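Putative agmatinase (PDB 3LHL) probably hydrolyses agmatine to putrescine and urea, as expected of a manganese-dependent enzyme of the arginase family. Local coordinates at residues Thr184-Val189 against Phe231-Asn236; Leu10-Val15 against Tyr55-Tyr60; Val100-Phe105 against Ile141-Asp146; Ile153-Ile158 against Thr175-Gly180. All blocks are in the same frame, centred on the assembly; numbering follows the deposited sequence.

Interaction 1: Thr184-Val189 against Phe231-Asn236; sequences TFENIV and FKIIKN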
# COMPACT_ATOMS: atom_id res chain seq x y z
N THR A 184 -13.51 11.05 5.21
CA THR A 184 -14.34 10.06 5.89
C THR A 184 -13.54 8.93 6.53
O THR A 184 -14.12 8.05 7.18
CB THR A 184 -15.35 9.42 4.91
OG1 THR A 184 -14.64 8.68 3.91
CG2 THR A 184 -16.20 10.49 4.24
N PHE A 185 -12.22 8.94 6.37
CA PHE A 185 -11.37 7.88 6.91
C PHE A 185 -11.58 7.57 8.40
O PHE A 185 -11.68 6.41 8.78
CB PHE A 185 -9.89 8.16 6.66
CG PHE A 185 -9.00 6.97 6.91
CD1 PHE A 185 -9.19 5.78 6.20
CD2 PHE A 185 -7.98 7.02 7.86
CE1 PHE A 185 -8.39 4.65 6.45
CE2 PHE A 185 -7.17 5.91 8.12
CZ PHE A 185 -7.38 4.71 7.41
N GLU A 186 -11.63 8.61 9.23
CA GLU A 186 -11.81 8.39 10.67
C GLU A 186 -13.12 7.67 10.95
O GLU A 186 -13.17 6.77 11.79
CB GLU A 186 -11.77 9.72 11.43
CG GLU A 186 -11.90 9.58 12.94
CD GLU A 186 -11.56 10.86 13.69
OE1 GLU A 186 -11.63 11.94 13.07
OE2 GLU A 186 -11.23 10.80 14.89
N ASN A 187 -14.18 8.05 10.24
CA ASN A 187 -15.47 7.40 10.42
C ASN A 187 -15.40 5.92 10.03
O ASN A 187 -15.91 5.06 10.75
CB ASN A 187 -16.56 8.10 9.60
CG ASN A 187 -17.12 9.31 10.30
OD1 ASN A 187 -17.03 9.44 11.52
ND2 ASN A 187 -17.73 10.21 9.54
N ILE A 188 -14.78 5.64 8.89
CA ILE A 188 -14.65 4.26 8.41
C ILE A 188 -13.84 3.41 9.37
O ILE A 188 -14.21 2.27 9.66
CB ILE A 188 -14.00 4.21 7.00
CG1 ILE A 188 -14.96 4.81 5.97
CG2 ILE A 188 -13.65 2.77 6.62
CD1 ILE A 188 -16.34 4.15 5.95
N VAL A 189 -12.74 3.96 9.87
CA VAL A 189 -11.87 3.23 10.79
C VAL A 189 -12.58 2.87 12.10
O VAL A 189 -12.45 1.76 12.60
CB VAL A 189 -10.60 4.04 11.09
CG1 VAL A 189 -9.77 3.33 12.14
CG2 VAL A 189 -9.78 4.21 9.81
N PHE A 231 -2.37 8.57 9.86
CA PHE A 231 -1.51 7.85 10.79
C PHE A 231 -2.01 8.02 12.22
O PHE A 231 -2.01 7.08 13.01
CB PHE A 231 -0.07 8.33 10.66
CG PHE A 231 0.51 8.15 9.29
CD1 PHE A 231 0.25 6.98 8.57
CD2 PHE A 231 1.31 9.14 8.72
CE1 PHE A 231 0.78 6.81 7.29
CE2 PHE A 231 1.84 8.97 7.45
CZ PHE A 231 1.58 7.80 6.73
N LYS A 232 -2.46 9.23 12.53
CA LYS A 232 -2.97 9.53 13.86
C LYS A 232 -4.28 8.76 14.08
O LYS A 232 -4.51 8.18 15.14
CB LYS A 232 -3.21 11.03 14.02
CG LYS A 232 -3.43 11.48 15.45
CD LYS A 232 -3.68 12.98 15.53
CE LYS A 232 -5.10 13.28 15.98
NZ LYS A 232 -6.14 12.70 15.08
N ILE A 233 -5.13 8.76 13.05
CA ILE A 233 -6.42 8.08 13.09
C ILE A 233 -6.25 6.58 13.31
O ILE A 233 -7.01 5.96 14.07
CB ILE A 233 -7.19 8.34 11.79
CG1 ILE A 233 -7.55 9.82 11.70
CG2 ILE A 233 -8.42 7.44 11.71
CD1 ILE A 233 -8.05 10.27 10.35
N ILE A 234 -5.27 5.99 12.65
CA ILE A 234 -5.02 4.57 12.81
C ILE A 234 -4.46 4.31 14.20
O ILE A 234 -4.86 3.36 14.87
CB ILE A 234 -4.04 4.04 11.74
CG1 ILE A 234 -4.76 3.93 10.40
CG2 ILE A 234 -3.45 2.70 12.17
CD1 ILE A 234 -3.87 3.48 9.27
N LYS A 235 -3.54 5.16 14.64
CA LYS A 235 -2.93 5.01 15.95
C LYS A 235 -3.96 5.04 17.08
O LYS A 235 -3.85 4.27 18.03
CB LYS A 235 -1.89 6.11 16.20
CG LYS A 235 -1.34 6.11 17.63
CD LYS A 235 -0.25 7.14 17.81
CE LYS A 235 0.29 7.15 19.24
NZ LYS A 235 -0.73 7.62 20.23
N ASN A 236 -4.95 5.92 16.97
CA ASN A 236 -5.97 6.04 18.01
C ASN A 236 -7.16 5.10 17.81
O ASN A 236 -8.08 5.09 18.63
CB ASN A 236 -6.49 7.48 18.09
CG ASN A 236 -5.41 8.48 18.47
OD1 ASN A 236 -4.54 8.19 19.29
ND2 ASN A 236 -5.46 9.66 17.87
O HOH W 1 -8.32 10.05 15.91

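Interaction 2: Leu10-Val15 against Tyr55-Tyr60; sequences LIVFGV and YNICDY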
# COMPACT_ATOMS: atom_id res chain seq x y z
N LEU A 10 7.02 -7.20 12.78
CA LEU A 10 6.80 -6.55 11.49
C LEU A 10 7.98 -6.84 10.58
O LEU A 10 9.13 -6.52 10.91
CB LEU A 10 6.63 -5.04 11.68
CG LEU A 10 6.29 -4.17 10.47
CD1 LEU A 10 4.96 -4.61 9.86
CD2 LEU A 10 6.22 -2.71 10.90
N ILE A 11 7.70 -7.44 9.43
CA ILE A 11 8.73 -7.80 8.46
C ILE A 11 8.56 -6.95 7.20
O ILE A 11 7.59 -7.11 6.44
CB ILE A 11 8.64 -9.29 8.07
CG1 ILE A 11 8.60 -10.15 9.34
CG2 ILE A 11 9.82 -9.68 7.19
CD1 ILE A 11 9.81 -9.99 10.25
N VAL A 12 9.51 -6.05 6.99
CA VAL A 12 9.52 -5.13 5.85
C VAL A 12 10.39 -5.69 4.74
O VAL A 12 11.54 -6.06 4.97
CB VAL A 12 10.09 -3.76 6.25
CG1 VAL A 12 10.02 -2.80 5.08
CG2 VAL A 12 9.35 -3.21 7.46
N PHE A 13 9.85 -5.73 3.53
CA PHE A 13 10.63 -6.23 2.40
C PHE A 13 10.24 -5.48 1.14
O PHE A 13 9.12 -4.97 1.02
CB PHE A 13 10.44 -7.75 2.23
CG PHE A 13 9.06 -8.17 1.83
CD1 PHE A 13 8.76 -8.44 0.49
CD2 PHE A 13 8.06 -8.32 2.78
CE1 PHE A 13 7.48 -8.84 0.11
CE2 PHE A 13 6.77 -8.73 2.41
CZ PHE A 13 6.48 -8.99 1.07
N GLY A 14 11.18 -5.38 0.21
CA GLY A 14 10.92 -4.68 -1.03
C GLY A 14 10.66 -5.61 -2.18
O GLY A 14 11.11 -6.76 -2.18
N VAL A 15 9.90 -5.12 -3.15
CA VAL A 15 9.55 -5.87 -4.35
C VAL A 15 9.70 -4.92 -5.52
O VAL A 15 8.75 -4.20 -5.87
CB VAL A 15 8.09 -6.38 -4.31
CG1 VAL A 15 7.76 -7.11 -5.61
CG2 VAL A 15 7.88 -7.31 -3.12
N TYR A 55 11.19 -0.52 18.95
CA TYR A 55 10.55 -1.71 18.40
C TYR A 55 11.44 -2.69 17.67
O TYR A 55 12.55 -2.36 17.23
CB TYR A 55 9.42 -1.29 17.45
CG TYR A 55 8.49 -0.26 18.05
CD1 TYR A 55 7.59 -0.61 19.05
CD2 TYR A 55 8.56 1.08 17.65
CE1 TYR A 55 6.77 0.34 19.65
CE2 TYR A 55 7.75 2.04 18.25
CZ TYR A 55 6.86 1.67 19.24
OH TYR A 55 6.09 2.62 19.86
N ASN A 56 10.94 -3.91 17.54
CA ASN A 56 11.64 -4.96 16.83
C ASN A 56 11.04 -5.04 15.44
O ASN A 56 9.94 -5.55 15.24
CB ASN A 56 11.49 -6.30 17.55
CG ASN A 56 12.34 -6.38 18.80
OD1 ASN A 56 13.56 -6.29 18.74
ND2 ASN A 56 11.69 -6.54 19.95
N ILE A 57 11.77 -4.49 14.47
CA ILE A 57 11.34 -4.49 13.09
C ILE A 57 12.44 -5.13 12.26
O ILE A 57 13.61 -4.80 12.40
CB ILE A 57 11.08 -3.06 12.58
CG1 ILE A 57 10.00 -2.40 13.44
CG2 ILE A 57 10.66 -3.09 11.12
CD1 ILE A 57 9.85 -0.90 13.21
N CYS A 58 12.06 -6.06 11.39
CA CYS A 58 13.03 -6.73 10.56
C CYS A 58 13.08 -6.15 9.16
O CYS A 58 12.04 -5.94 8.53
CB CYS A 58 12.71 -8.22 10.47
SG CYS A 58 13.79 -9.13 9.32
N ASP A 59 14.29 -5.86 8.69
CA ASP A 59 14.51 -5.34 7.34
C ASP A 59 14.94 -6.55 6.53
O ASP A 59 16.12 -6.91 6.52
CB ASP A 59 15.63 -4.30 7.33
CG ASP A 59 15.97 -3.82 5.92
OD1 ASP A 59 15.64 -4.53 4.95
OD2 ASP A 59 16.58 -2.74 5.77
N TYR A 60 13.99 -7.19 5.85
CA TYR A 60 14.29 -8.37 5.05
C TYR A 60 14.95 -8.04 3.72
O TYR A 60 15.33 -8.94 2.98
CB TYR A 60 13.00 -9.16 4.81
CG TYR A 60 13.09 -10.62 5.22
CD1 TYR A 60 13.78 -11.00 6.38
CD2 TYR A 60 12.44 -11.62 4.49
CE1 TYR A 60 13.82 -12.32 6.80
CE2 TYR A 60 12.47 -12.95 4.91
CZ TYR A 60 13.16 -13.30 6.06
OH TYR A 60 13.17 -14.61 6.49

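Interaction 3: Val100-Phe105 against Ile141-Asp146; sequences VTLPAF and IKRIWD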
# COMPACT_ATOMS: atom_id res chain seq x y z
N VAL A 100 1.68 -6.01 -7.17
CA VAL A 100 2.33 -6.81 -6.13
C VAL A 100 1.42 -7.05 -4.93
O VAL A 100 1.61 -7.99 -4.16
CB VAL A 100 3.65 -6.16 -5.61
CG1 VAL A 100 4.61 -5.92 -6.77
CG2 VAL A 100 3.35 -4.88 -4.87
N THR A 101 0.42 -6.18 -4.78
CA THR A 101 -0.53 -6.28 -3.69
C THR A 101 -1.44 -7.51 -3.79
O THR A 101 -1.86 -8.06 -2.77
CB THR A 101 -1.41 -5.01 -3.63
OG1 THR A 101 -0.59 -3.89 -3.26
CG2 THR A 101 -2.54 -5.16 -2.62
N LEU A 102 -1.74 -7.95 -5.01
CA LEU A 102 -2.63 -9.10 -5.19
C LEU A 102 -2.14 -10.37 -4.51
O LEU A 102 -2.83 -10.92 -3.66
CB LEU A 102 -2.89 -9.35 -6.69
CG LEU A 102 -3.77 -10.54 -7.09
CD1 LEU A 102 -5.08 -10.55 -6.29
CD2 LEU A 102 -4.05 -10.45 -8.59
N PRO A 103 -0.93 -10.85 -4.86
CA PRO A 103 -0.43 -12.07 -4.21
C PRO A 103 -0.21 -11.89 -2.71
O PRO A 103 -0.43 -12.82 -1.93
CB PRO A 103 0.87 -12.35 -4.97
CG PRO A 103 1.31 -11.00 -5.44
CD PRO A 103 0.01 -10.38 -5.89
N ALA A 104 0.22 -10.70 -2.32
CA ALA A 104 0.46 -10.41 -0.91
C ALA A 104 -0.85 -10.52 -0.15
O ALA A 104 -0.92 -11.16 0.91
CB ALA A 104 1.04 -9.00 -0.76
N PHE A 105 -1.88 -9.89 -0.69
CA PHE A 105 -3.19 -9.92 -0.08
C PHE A 105 -3.67 -11.36 0.03
O PHE A 105 -4.19 -11.77 1.07
CB PHE A 105 -4.21 -9.13 -0.90
CG PHE A 105 -5.61 -9.29 -0.40
CD1 PHE A 105 -6.00 -8.71 0.81
CD2 PHE A 105 -6.52 -10.10 -1.08
CE1 PHE A 105 -7.27 -8.94 1.33
CE2 PHE A 105 -7.78 -10.34 -0.57
CZ PHE A 105 -8.17 -9.76 0.64
N ILE A 141 -7.61 -3.89 -7.59
CA ILE A 141 -8.73 -3.90 -6.67
C ILE A 141 -9.88 -4.76 -7.18
O ILE A 141 -10.62 -5.35 -6.38
CB ILE A 141 -9.23 -2.46 -6.36
CG1 ILE A 141 -8.10 -1.65 -5.73
CG2 ILE A 141 -10.42 -2.50 -5.40
CD1 ILE A 141 -7.52 -2.29 -4.48
N LYS A 142 -10.04 -4.83 -8.50
CA LYS A 142 -11.10 -5.65 -9.07
C LYS A 142 -10.74 -7.10 -8.77
O LYS A 142 -11.61 -7.90 -8.41
CB LYS A 142 -11.18 -5.43 -10.58
CG LYS A 142 -12.31 -6.21 -11.26
CD LYS A 142 -13.68 -5.80 -10.73
CE LYS A 142 -14.78 -6.69 -11.28
NZ LYS A 142 -14.86 -6.64 -12.77
N ARG A 143 -9.46 -7.44 -8.91
CA ARG A 143 -9.01 -8.80 -8.62
C ARG A 143 -9.30 -9.14 -7.16
O ARG A 143 -9.76 -10.23 -6.86
CB ARG A 143 -7.50 -8.93 -8.87
CG ARG A 143 -7.14 -8.92 -10.33
CD ARG A 143 -7.92 -9.98 -11.08
NE ARG A 143 -8.31 -9.47 -12.39
CZ ARG A 143 -9.56 -9.34 -12.80
NH1 ARG A 143 -10.57 -9.69 -12.02
NH2 ARG A 143 -9.80 -8.82 -14.00
N ILE A 144 -9.03 -8.19 -6.27
CA ILE A 144 -9.27 -8.39 -4.86
C ILE A 144 -10.76 -8.50 -4.55
O ILE A 144 -11.16 -9.28 -3.70
CB ILE A 144 -8.63 -7.27 -4.02
CG1 ILE A 144 -7.10 -7.39 -4.10
CG2 ILE A 144 -9.14 -7.33 -2.58
CD1 ILE A 144 -6.33 -6.31 -3.36
N TRP A 145 -11.57 -7.72 -5.26
CA TRP A 145 -13.01 -7.78 -5.04
C TRP A 145 -13.53 -9.17 -5.42
O TRP A 145 -14.47 -9.68 -4.81
CB TRP A 145 -13.73 -6.72 -5.87
CG TRP A 145 -15.22 -6.80 -5.73
CD1 TRP A 145 -15.98 -6.34 -4.69
CD2 TRP A 145 -16.13 -7.45 -6.63
NE1 TRP A 145 -17.30 -6.65 -4.89
CE2 TRP A 145 -17.42 -7.34 -6.07
CE3 TRP A 145 -15.97 -8.12 -7.86
CZ2 TRP A 145 -18.56 -7.87 -6.70
CZ3 TRP A 145 -17.10 -8.65 -8.48
CH2 TRP A 145 -18.38 -8.52 -7.90
N ASP A 146 -12.92 -9.78 -6.44
CA ASP A 146 -13.33 -11.11 -6.85
C ASP A 146 -13.09 -12.10 -5.71
O ASP A 146 -13.70 -13.17 -5.67
CB ASP A 146 -12.54 -11.59 -8.08
CG ASP A 146 -13.01 -10.94 -9.36
OD1 ASP A 146 -14.20 -10.58 -9.45
OD2 ASP A 146 -12.20 -10.82 -10.30

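Interaction 4: Ile153-Ile158 against Thr175-Gly180; sequences IFQFGI and TYMEIG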
# COMPACT_ATOMS: atom_id res chain seq x y z
N ILE A 153 -14.24 -3.77 0.86
CA ILE A 153 -13.26 -2.83 0.33
C ILE A 153 -13.67 -1.37 0.52
O ILE A 153 -14.80 -0.99 0.22
CB ILE A 153 -13.03 -3.11 -1.17
CG1 ILE A 153 -12.66 -4.59 -1.34
CG2 ILE A 153 -11.93 -2.20 -1.72
CD1 ILE A 153 -12.55 -5.04 -2.78
N PHE A 154 -12.73 -0.58 1.04
CA PHE A 154 -12.94 0.84 1.30
C PHE A 154 -11.84 1.63 0.61
O PHE A 154 -10.66 1.47 0.91
CB PHE A 154 -12.92 1.10 2.81
CG PHE A 154 -13.99 0.37 3.54
CD1 PHE A 154 -15.18 1.01 3.89
CD2 PHE A 154 -13.85 -0.99 3.83
CE1 PHE A 154 -16.21 0.31 4.51
CE2 PHE A 154 -14.88 -1.70 4.45
CZ PHE A 154 -16.07 -1.04 4.79
N GLN A 155 -12.24 2.49 -0.32
CA GLN A 155 -11.28 3.27 -1.09
C GLN A 155 -11.34 4.75 -0.72
O GLN A 155 -12.42 5.29 -0.47
CB GLN A 155 -11.57 3.07 -2.58
CG GLN A 155 -11.91 1.61 -2.90
CD GLN A 155 -12.02 1.34 -4.38
OE1 GLN A 155 -11.03 1.39 -5.11
NE2 GLN A 155 -13.23 1.06 -4.84
N PHE A 156 -10.18 5.39 -0.69
CA PHE A 156 -10.08 6.79 -0.31
C PHE A 156 -9.18 7.62 -1.23
O PHE A 156 -8.13 7.14 -1.66
CB PHE A 156 -9.55 6.90 1.11
CG PHE A 156 -10.41 6.24 2.13
CD1 PHE A 156 -11.40 6.97 2.80
CD2 PHE A 156 -10.25 4.89 2.42
CE1 PHE A 156 -12.21 6.36 3.74
CE2 PHE A 156 -11.07 4.27 3.36
CZ PHE A 156 -12.05 5.00 4.02
N GLY A 157 -9.60 8.85 -1.50
CA GLY A 157 -8.81 9.75 -2.32
C GLY A 157 -8.94 9.57 -3.82
O GLY A 157 -8.27 10.27 -4.59
N ILE A 158 -9.81 8.65 -4.24
CA ILE A 158 -10.00 8.36 -5.66
C ILE A 158 -10.43 9.59 -6.46
O ILE A 158 -11.35 10.32 -6.06
CB ILE A 158 -11.07 7.26 -5.85
CG1 ILE A 158 -10.92 6.17 -4.78
CG2 ILE A 158 -10.95 6.67 -7.26
CD1 ILE A 158 -9.59 5.44 -4.79
N THR A 175 -18.05 -1.64 -3.57
CA THR A 175 -16.98 -1.20 -2.67
C THR A 175 -17.40 0.14 -2.10
O THR A 175 -18.29 0.80 -2.63
CB THR A 175 -15.63 -0.96 -3.39
OG1 THR A 175 -15.69 0.29 -4.10
CG2 THR A 175 -15.32 -2.08 -4.38
N TYR A 176 -16.77 0.54 -1.00
CA TYR A 176 -17.05 1.84 -0.43
C TYR A 176 -15.98 2.74 -1.03
O TYR A 176 -14.80 2.37 -1.04
CB TYR A 176 -16.90 1.84 1.09
CG TYR A 176 -16.86 3.25 1.64
CD1 TYR A 176 -18.04 3.97 1.84
CD2 TYR A 176 -15.64 3.89 1.87
CE1 TYR A 176 -18.00 5.30 2.26
CE2 TYR A 176 -15.59 5.22 2.29
CZ TYR A 176 -16.78 5.91 2.48
OH TYR A 176 -16.74 7.22 2.90
N MSE A 177 -16.37 3.91 -1.52
CA MSE A 177 -15.40 4.80 -2.12
C MSE A 177 -15.60 6.26 -1.80
O MSE A 177 -16.69 6.79 -2.01
CB MSE A 177 -15.41 4.62 -3.64
CG MSE A 177 -14.45 5.53 -4.38
SE MSE A 177 -14.56 5.34 -6.30
CE MSE A 177 -13.68 3.63 -6.49
N GLU A 178 -14.57 6.91 -1.29
CA GLU A 178 -14.68 8.34 -1.03
C GLU A 178 -13.94 8.99 -2.19
O GLU A 178 -12.73 8.79 -2.36
CB GLU A 178 -14.02 8.75 0.29
CG GLU A 178 -14.45 10.16 0.71
CD GLU A 178 -13.49 10.83 1.68
OE1 GLU A 178 -13.05 10.17 2.64
OE2 GLU A 178 -13.20 12.03 1.48
N ILE A 179 -14.66 9.75 -2.99
CA ILE A 179 -14.07 10.39 -4.15
C ILE A 179 -13.50 11.77 -3.84
O ILE A 179 -14.10 12.55 -3.11
CB ILE A 179 -15.11 10.50 -5.29
CG1 ILE A 179 -15.57 9.09 -5.69
CG2 ILE A 179 -14.53 11.26 -6.48
CD1 ILE A 179 -16.77 9.08 -6.61
N GLY A 180 -12.32 12.03 -4.39
CA GLY A 180 -11.68 13.32 -4.22
C GLY A 180 -11.21 13.72 -2.83
O GLY A 180 -10.89 14.88 -2.61

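Interaction 1: Thr184-Val189 against Phe231-Asn236
The Phe185 ring meets Ile234 at its edge, in plane, where CE2 lies 3.9 Å from Ile234 CG1. One face of the ring belongs to its own helix: Val189, a turn later, sets CG2 over the ring centre, 3.4 Å above the plane. Ile233 approaches the ring obliquely, its CG2 standing 3.9 Å from Phe185 CD2.

Ile233 is the centrepiece of the contact. Its CG2 methyl also reaches the other helix's backbone, 3.7 Å from Glu186 CA, and touches Val189 CG2 at 4.0 Å, while its CD1 lies against Glu186 CB at 3.9 Å. CG2 thus lies among Phe185, Glu186 and Val189, whereas CD1 rests on Glu186 and Phe185. Phe185 reaches across because its CG is swung anti to the backbone N (chi1 -167°), which carries the ring out toward the two isoleucines. No direct hydrogen bond joins the segments. On the solvent side one water receives a weak bond from Asn236 ND2 and donates to Glu186 OE2, a loose polar bridge over an otherwise apolar contact.

The two helical segments run nearly parallel, 20° apart with axes 9.9 Å from each other, as neighbouring helices do on one side of a parallel alpha/beta sheet. Phe185 also meets Phe120 and Phe156 edge-to-face, which ties helix 185-191 to strands 115-120 and 153-158. Ile234 packs on Ile273 of the long helix 258-278, so helix 229-235 sits between that helix and 185-191.

Interaction 2: Leu10-Val15 against Tyr55-Tyr60
Leu10-Val15 and Tyr55-Tyr60 pair as parallel strands at one margin of the eight-stranded parallel sheet of the arginase fold, with 57-62 the outermost strand and 10-15 next to it. Three backbone hydrogen bonds alternate between them: Cys58 N to Leu10 O (3.0 Å), Val12 N to Cys58 O (3.0 Å) and Tyr60 N to Val12 O (2.8 Å). The first two are nearly straight, but the third bends to 148° at the hydrogen. On its other edge strand 10-15 bonds to strand 90-95, through Ile11 and Phe13.

Apolar contacts divide between the two sheet faces. With Leu10, Val12 and Ile57 on one of them, Val12 CG2 touches Ile57 CG2 at 3.9 Å, and Ser275 of helix 258-278 lies against Leu10 and Ile57. The face of Ile11 and Cys58 turns instead to helix 70-86, where Ile11 meets Ile84.

Among polar groups, Asp59, on the Val12 and Ile57 face, uses OD1 to bond Gly61 N and a methylpentanediol molecule probably from the crystallisation liquor.

Ile11 spreads its two branches over two partners. CG2 sits over one face of the Tyr60 ring, 3.9 Å from Tyr60 CG, and Ile11 CD1 presses unusually close to Cys58 CB, at 3.4 Å.

Interaction 3: Val100-Phe105 against Ile141-Asp146
Leu102 and Ile144 mark the nearest backbone approach, 6.7 Å between their CA atoms, where helical segments 101-105 and 141-146 run side by side with axes 9.9 Å apart and 24° between directions. Ile144 takes part in three of the four residue contacts, and each of its methyls has its own work. The CG2 methyl lies over one face of the Phe105 ring, shifted toward the rim, in a CH-pi contact 4.1 Å from the centroid and 21° off the ring normal. CD1, at the far end of the longer branch, meets Thr101 CG2 at 4.0 Å, the two side chains crossing at about a right angle. With CG anti to the backbone N (chi1 172°), the Phe105 ring is carried toward helix 140-148. Alongside, Leu102 CD2 rests against the aliphatic root of Arg143, 3.8 Å from its CB.

Beyond that root the arginine bends away. NH1 makes a salt bridge of 2.6 Å to Asp146 OD2 one helical turn on, NH2 pairs with Glu128 and NE bonds to the carbonyl of Lys134, which together fix the guanidinium in orientation. Thr101 likewise uses OG1 to hydrogen-bond Asp245. On the sheet side, Phe105 and Ile144 both rest on Val117 of strand 115-120.

The chemistry therefore splits: carbon alone crosses between the helices, so methyl and ring shape sets their fit. Asp146 and Glu128 probably balance the arginine's charge and hold the guanidinium away from the apolar seam, which at Thr101 comes within about 3 Å of the side chain of manganese-binding His98.

Interaction 4: Ile153-Ile158 against Thr175-Gly180
Glu178 O faces two amides at once, Gly157 N at 3.2 Å and Ile158 N at 3.5 Å, both weak bonds, where the chain turns a corner at Gly157. The positive phi of that residue, 82°, suits glycine, and beyond it Ile158 pairs with Ile179. These are the two parallel strands of a beta-alpha-beta unit whose helix is 163-170, and 176-179 is the outermost strand of the sheet.

Before the corner the pairing is regular. Tyr176 N bonds to Ile153 O, Gln155 N to Tyr176 O (2.7 Å) and Glu178 N to Gln155 O; past it, Gly180 N reaches Ile158 O.

One face carries an aromatic cluster. Phe154 CD1 packs tightly on Tyr176 CB at 3.4 Å, its ring inclined 39° to that of Tyr176, and Phe156 CE1 approaches the tyrosine's edge. Ile188 of helix 185-191 covers this side, and Thr184 OG1 hydrogen-bonds both Tyr176 OH and Glu178 OE1. On the other face Ile158 CG1 touches CG of Met177, a selenomethionine, at 3.6 Å, beside Phe166 of the connecting helix. Glu178 OE1 lies in the plane of the Phe156 ring at its edge, 3.6 Å from Phe156 CD1.

Interactions 2 and 4 stand near the two margins of one parallel sheet, their centres 28 Å apart, and interactions 1 and 3 are helix pairs packed against it. Contacts run in a chain, 1 to 4 to 3 to 2: Ile188 CG1 lies 3.5 Å from Phe156 CZ, Trp145 CA meets Ile153 CD1 at 3.6 Å, and Val100 CG1 is 3.6 Å from Val15 CG1. Interactions 3 and 4 border the manganese site. The Thr101 side chain is about 3 Å from that of His98 and the Ile158 side chain about 4 Å from that of Asp121, each about 8 Å from a manganese ion. Phe185 of interaction 1 is about 12 Å from Asp121, and interaction 2 is remote from the metals.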